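Local atomic coordinates of protein DltD (Streptococcus thermophilus LMG 18311, PDB entry 7DXM), a protein that probably serves as a membrane-associated O-acyltransferase that takes part in the D-alanylation of lipoteichoic acid during cell wall biogenesis. Residues Leu90-Pro104 against Gln280-Pro293. Numbering follows the deposited sequence.
Sequences LPELQNGTAVYVLSP and QFAKSNTNVIFVIP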
# COMPACT_ATOMS: atom_id res chain seq x y z
N LEU A 90 13.15 5.85 -6.99
CA LEU A 90 14.26 5.26 -6.24
C LEU A 90 15.02 6.26 -5.37
O LEU A 90 15.31 5.92 -4.20
CB LEU A 90 15.20 4.56 -7.22
CG LEU A 90 15.03 3.05 -7.41
CD1 LEU A 90 13.58 2.63 -7.46
CD2 LEU A 90 15.77 2.59 -8.66
N PRO A 91 15.40 7.46 -5.85
CA PRO A 91 16.02 8.45 -4.95
C PRO A 91 15.17 8.82 -3.76
O PRO A 91 15.70 8.96 -2.65
CB PRO A 91 16.23 9.65 -5.88
CG PRO A 91 16.45 9.07 -7.19
CD PRO A 91 15.47 7.92 -7.25
N GLU A 92 13.86 8.96 -3.95
CA GLU A 92 13.01 9.41 -2.86
C GLU A 92 12.88 8.37 -1.76
O GLU A 92 12.38 8.70 -0.69
CB GLU A 92 11.65 9.82 -3.41
CG GLU A 92 11.71 11.08 -4.31
CD GLU A 92 12.35 10.82 -5.68
OE1 GLU A 92 12.69 9.63 -5.97
OE2 GLU A 92 12.54 11.79 -6.47
N LEU A 93 13.36 7.14 -1.96
CA LEU A 93 13.34 6.16 -0.88
C LEU A 93 14.66 6.08 -0.14
O LEU A 93 14.72 5.46 0.93
CB LEU A 93 12.98 4.76 -1.39
CG LEU A 93 11.58 4.50 -1.98
CD1 LEU A 93 11.49 3.11 -2.62
CD2 LEU A 93 10.46 4.69 -0.98
N GLN A 94 15.71 6.71 -0.66
CA GLN A 94 17.06 6.46 -0.16
C GLN A 94 17.21 7.00 1.24
O GLN A 94 17.10 8.21 1.46
CB GLN A 94 18.10 7.10 -1.08
CG GLN A 94 19.49 6.58 -0.86
CD GLN A 94 19.65 5.16 -1.36
OE1 GLN A 94 19.04 4.76 -2.36
NE2 GLN A 94 20.47 4.38 -0.65
N ASN A 95 17.45 6.11 2.20
CA ASN A 95 17.60 6.53 3.59
C ASN A 95 16.35 7.29 4.02
O ASN A 95 16.43 8.28 4.74
CB ASN A 95 18.87 7.38 3.79
CG ASN A 95 20.20 6.65 3.37
OD1 ASN A 95 20.51 5.55 3.85
ND2 ASN A 95 20.97 7.28 2.48
N GLY A 96 15.19 6.84 3.55
CA GLY A 96 13.94 7.52 3.79
C GLY A 96 13.08 6.85 4.85
O GLY A 96 13.46 5.87 5.49
N THR A 97 11.88 7.39 5.04
CA THR A 97 10.94 6.77 5.96
C THR A 97 9.59 6.62 5.26
O THR A 97 9.18 7.49 4.51
CB THR A 97 10.83 7.55 7.35
OG1 THR A 97 10.90 8.97 7.15
CG2 THR A 97 11.97 7.17 8.35
N ALA A 98 8.93 5.49 5.49
CA ALA A 98 7.78 5.13 4.68
C ALA A 98 6.78 4.34 5.52
O ALA A 98 7.17 3.61 6.44
CB ALA A 98 8.20 4.30 3.46
N VAL A 99 5.49 4.48 5.19
CA VAL A 99 4.44 3.65 5.78
C VAL A 99 3.98 2.67 4.72
O VAL A 99 3.81 3.04 3.56
CB VAL A 99 3.25 4.48 6.28
CG1 VAL A 99 2.16 3.59 6.83
CG2 VAL A 99 3.71 5.46 7.30
N TYR A 100 3.79 1.41 5.11
CA TYR A 100 3.35 0.42 4.13
C TYR A 100 2.29 -0.48 4.75
O TYR A 100 2.60 -1.34 5.57
CB TYR A 100 4.52 -0.42 3.64
CG TYR A 100 4.17 -1.27 2.44
CD1 TYR A 100 3.49 -2.47 2.59
CD2 TYR A 100 4.53 -0.87 1.16
CE1 TYR A 100 3.18 -3.26 1.49
CE2 TYR A 100 4.23 -1.65 0.05
CZ TYR A 100 3.56 -2.85 0.22
OH TYR A 100 3.24 -3.63 -0.88
N VAL A 101 1.03 -0.28 4.33
CA VAL A 101 -0.07 -1.12 4.79
C VAL A 101 -0.02 -2.43 4.00
O VAL A 101 -0.04 -2.42 2.77
CB VAL A 101 -1.42 -0.43 4.59
CG1 VAL A 101 -2.47 -1.16 5.38
CG2 VAL A 101 -1.33 1.03 4.96
N LEU A 102 0.06 -3.54 4.72
CA LEU A 102 -0.13 -4.88 4.19
C LEU A 102 -1.60 -5.24 4.37
O LEU A 102 -2.02 -5.59 5.47
CB LEU A 102 0.75 -5.87 4.93
CG LEU A 102 2.22 -5.56 4.79
CD1 LEU A 102 3.01 -6.32 5.83
CD2 LEU A 102 2.57 -6.00 3.40
N SER A 103 -2.39 -5.14 3.30
CA SER A 103 -3.81 -5.50 3.35
C SER A 103 -3.92 -7.02 3.20
O SER A 103 -3.41 -7.57 2.22
CB SER A 103 -4.57 -4.74 2.24
OG SER A 103 -5.92 -5.17 2.05
N PRO A 104 -4.52 -7.74 4.16
CA PRO A 104 -4.48 -9.21 4.09
C PRO A 104 -5.37 -9.78 2.99
O PRO A 104 -5.08 -10.87 2.48
CB PRO A 104 -4.92 -9.67 5.49
CG PRO A 104 -4.73 -8.49 6.35
CD PRO A 104 -5.07 -7.31 5.46
N GLN A 280 13.45 -3.99 -1.99
CA GLN A 280 13.61 -2.60 -2.43
C GLN A 280 13.95 -1.70 -1.25
O GLN A 280 14.84 -0.84 -1.32
CB GLN A 280 12.36 -2.11 -3.14
CG GLN A 280 12.62 -0.87 -3.92
CD GLN A 280 13.92 -0.95 -4.67
OE1 GLN A 280 14.04 -1.73 -5.62
NE2 GLN A 280 14.93 -0.18 -4.22
N PHE A 281 13.22 -1.89 -0.15
CA PHE A 281 13.46 -1.13 1.06
C PHE A 281 14.89 -1.33 1.53
O PHE A 281 15.58 -0.36 1.85
CB PHE A 281 12.45 -1.55 2.13
CG PHE A 281 11.05 -0.98 1.91
CD1 PHE A 281 10.88 0.27 1.30
CD2 PHE A 281 9.92 -1.68 2.32
CE1 PHE A 281 9.62 0.79 1.08
CE2 PHE A 281 8.66 -1.14 2.14
CZ PHE A 281 8.51 0.10 1.50
N ALA A 282 15.37 -2.58 1.52
CA ALA A 282 16.73 -2.86 1.95
C ALA A 282 17.76 -2.20 1.02
O ALA A 282 18.63 -1.44 1.46
CB ALA A 282 16.94 -4.36 2.01
N LYS A 283 17.66 -2.48 -0.28
CA LYS A 283 18.58 -1.87 -1.22
C LYS A 283 18.58 -0.35 -1.13
O LYS A 283 19.60 0.28 -1.40
CB LYS A 283 18.25 -2.33 -2.64
CG LYS A 283 19.25 -3.33 -3.15
CD LYS A 283 19.19 -3.54 -4.65
CE LYS A 283 17.92 -4.30 -5.08
NZ LYS A 283 18.00 -5.79 -4.85
N SER A 284 17.44 0.27 -0.76
CA SER A 284 17.37 1.73 -0.63
C SER A 284 17.58 2.23 0.79
O SER A 284 17.52 3.45 1.02
CB SER A 284 16.03 2.25 -1.17
OG SER A 284 16.07 2.46 -2.57
N ASN A 285 17.85 1.33 1.73
CA ASN A 285 18.00 1.64 3.15
C ASN A 285 16.83 2.51 3.65
O ASN A 285 16.99 3.62 4.16
CB ASN A 285 19.35 2.31 3.43
CG ASN A 285 19.64 2.46 4.94
OD1 ASN A 285 19.45 1.53 5.75
ND2 ASN A 285 20.09 3.66 5.32
N THR A 286 15.63 1.97 3.49
CA THR A 286 14.43 2.69 3.88
C THR A 286 13.90 2.14 5.19
O THR A 286 13.93 0.93 5.44
CB THR A 286 13.36 2.59 2.80
OG1 THR A 286 13.85 3.20 1.61
CG2 THR A 286 12.08 3.30 3.27
N ASN A 287 13.44 3.05 6.04
CA ASN A 287 12.91 2.67 7.33
C ASN A 287 11.39 2.75 7.28
O ASN A 287 10.81 3.83 7.09
CB ASN A 287 13.51 3.55 8.42
CG ASN A 287 13.19 3.04 9.78
OD1 ASN A 287 13.14 1.82 10.00
ND2 ASN A 287 12.94 3.95 10.71
N VAL A 288 10.74 1.61 7.45
CA VAL A 288 9.33 1.45 7.15
C VAL A 288 8.64 0.97 8.39
O VAL A 288 9.21 0.21 9.17
CB VAL A 288 9.11 0.45 6.00
CG1 VAL A 288 7.70 0.52 5.53
CG2 VAL A 288 10.07 0.71 4.84
N ILE A 289 7.41 1.42 8.59
CA ILE A 289 6.49 0.81 9.54
C ILE A 289 5.38 0.15 8.73
O ILE A 289 4.77 0.78 7.85
CB ILE A 289 5.92 1.82 10.55
CG1 ILE A 289 5.03 1.13 11.57
CG2 ILE A 289 5.18 2.99 9.88
CD1 ILE A 289 4.52 2.06 12.65
N PHE A 290 5.16 -1.14 8.99
CA PHE A 290 4.20 -1.93 8.24
C PHE A 290 2.89 -2.03 9.03
O PHE A 290 2.88 -2.47 10.18
CB PHE A 290 4.77 -3.32 7.94
CG PHE A 290 5.97 -3.28 7.02
CD1 PHE A 290 7.25 -3.07 7.52
CD2 PHE A 290 5.83 -3.41 5.65
CE1 PHE A 290 8.36 -3.02 6.66
CE2 PHE A 290 6.93 -3.37 4.79
CZ PHE A 290 8.19 -3.17 5.29
N VAL A 291 1.79 -1.60 8.42
CA VAL A 291 0.52 -1.55 9.13
C VAL A 291 -0.31 -2.76 8.72
O VAL A 291 -0.49 -3.01 7.52
CB VAL A 291 -0.25 -0.26 8.84
CG1 VAL A 291 -1.46 -0.20 9.75
CG2 VAL A 291 0.64 0.98 9.02
N ILE A 292 -0.84 -3.49 9.69
CA ILE A 292 -1.72 -4.62 9.39
C ILE A 292 -3.10 -4.37 9.97
O ILE A 292 -3.25 -4.33 11.20
CB ILE A 292 -1.16 -5.93 9.93
CG1 ILE A 292 0.25 -6.14 9.39
CG2 ILE A 292 -2.06 -7.05 9.50
CD1 ILE A 292 0.96 -7.33 9.95
N PRO A 293 -4.11 -4.22 9.16
CA PRO A 293 -5.44 -3.96 9.67
C PRO A 293 -6.31 -5.16 9.78
O PRO A 293 -6.10 -6.11 9.08
CB PRO A 293 -6.07 -3.27 8.51
CG PRO A 293 -5.52 -4.00 7.37
CD PRO A 293 -4.09 -4.11 7.70
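Leu-93 O is gripped from opposite faces of its carbonyl plane, by Gly-96 N within a type II turn and by the hydroxyl of Thr-286. Thr-286 OG1 donates to Leu-93 O at 2.5 Å; its chi1 of -62° sets OG1 beside its own backbone N and leaves CG2 to face the methyl of Ala-98. Next to this, Asn-95 N binds Ser-284 O (2.9 Å) almost straight (164°), so the turn 93-96 is tied to the Schellman motif closing helix 270-283.

From here strand 97-101, the middle strand of a five-stranded parallel sheet, runs beside strand 287-292 in a ladder that opens with Asn-287 N to Gly-96 O (2.9 Å) and closes with Leu-102 N to Val-291 O (2.9 Å). On the face of Ala-98 and Tyr-100, Val-288 is wedged between two phenyl rings: CG2 stands over the centre of Phe-281, 3.3 Å above the plane, while CG1 lies over the rim of Phe-290. The Tyr-100 ring leans obliquely against Phe-290, planes 54° apart, and its hydroxyl bonds to Ser-79. On the other face the side chains of Val-99 and Ile-289 lie side by side, pointing the same way and touching through their CG2 methyls, and Val-99 CG1 meets Val-291 CG2 at 3.7 Å, beneath helix 351-365.

Such a parallel core between helical layers fits the SGNH hydrolase clan, and Pro-293, just past the strand, has its side chain near, but not touching, a probable Ser-46, His-347, Asp-344 triad. Bonds to turn and helix-end carbonyls, one from a side-chain hydroxyl, thus fix the start of both strands; beyond it the regular backbone ladder and apolar packing hold them together toward the presumed catalytic end.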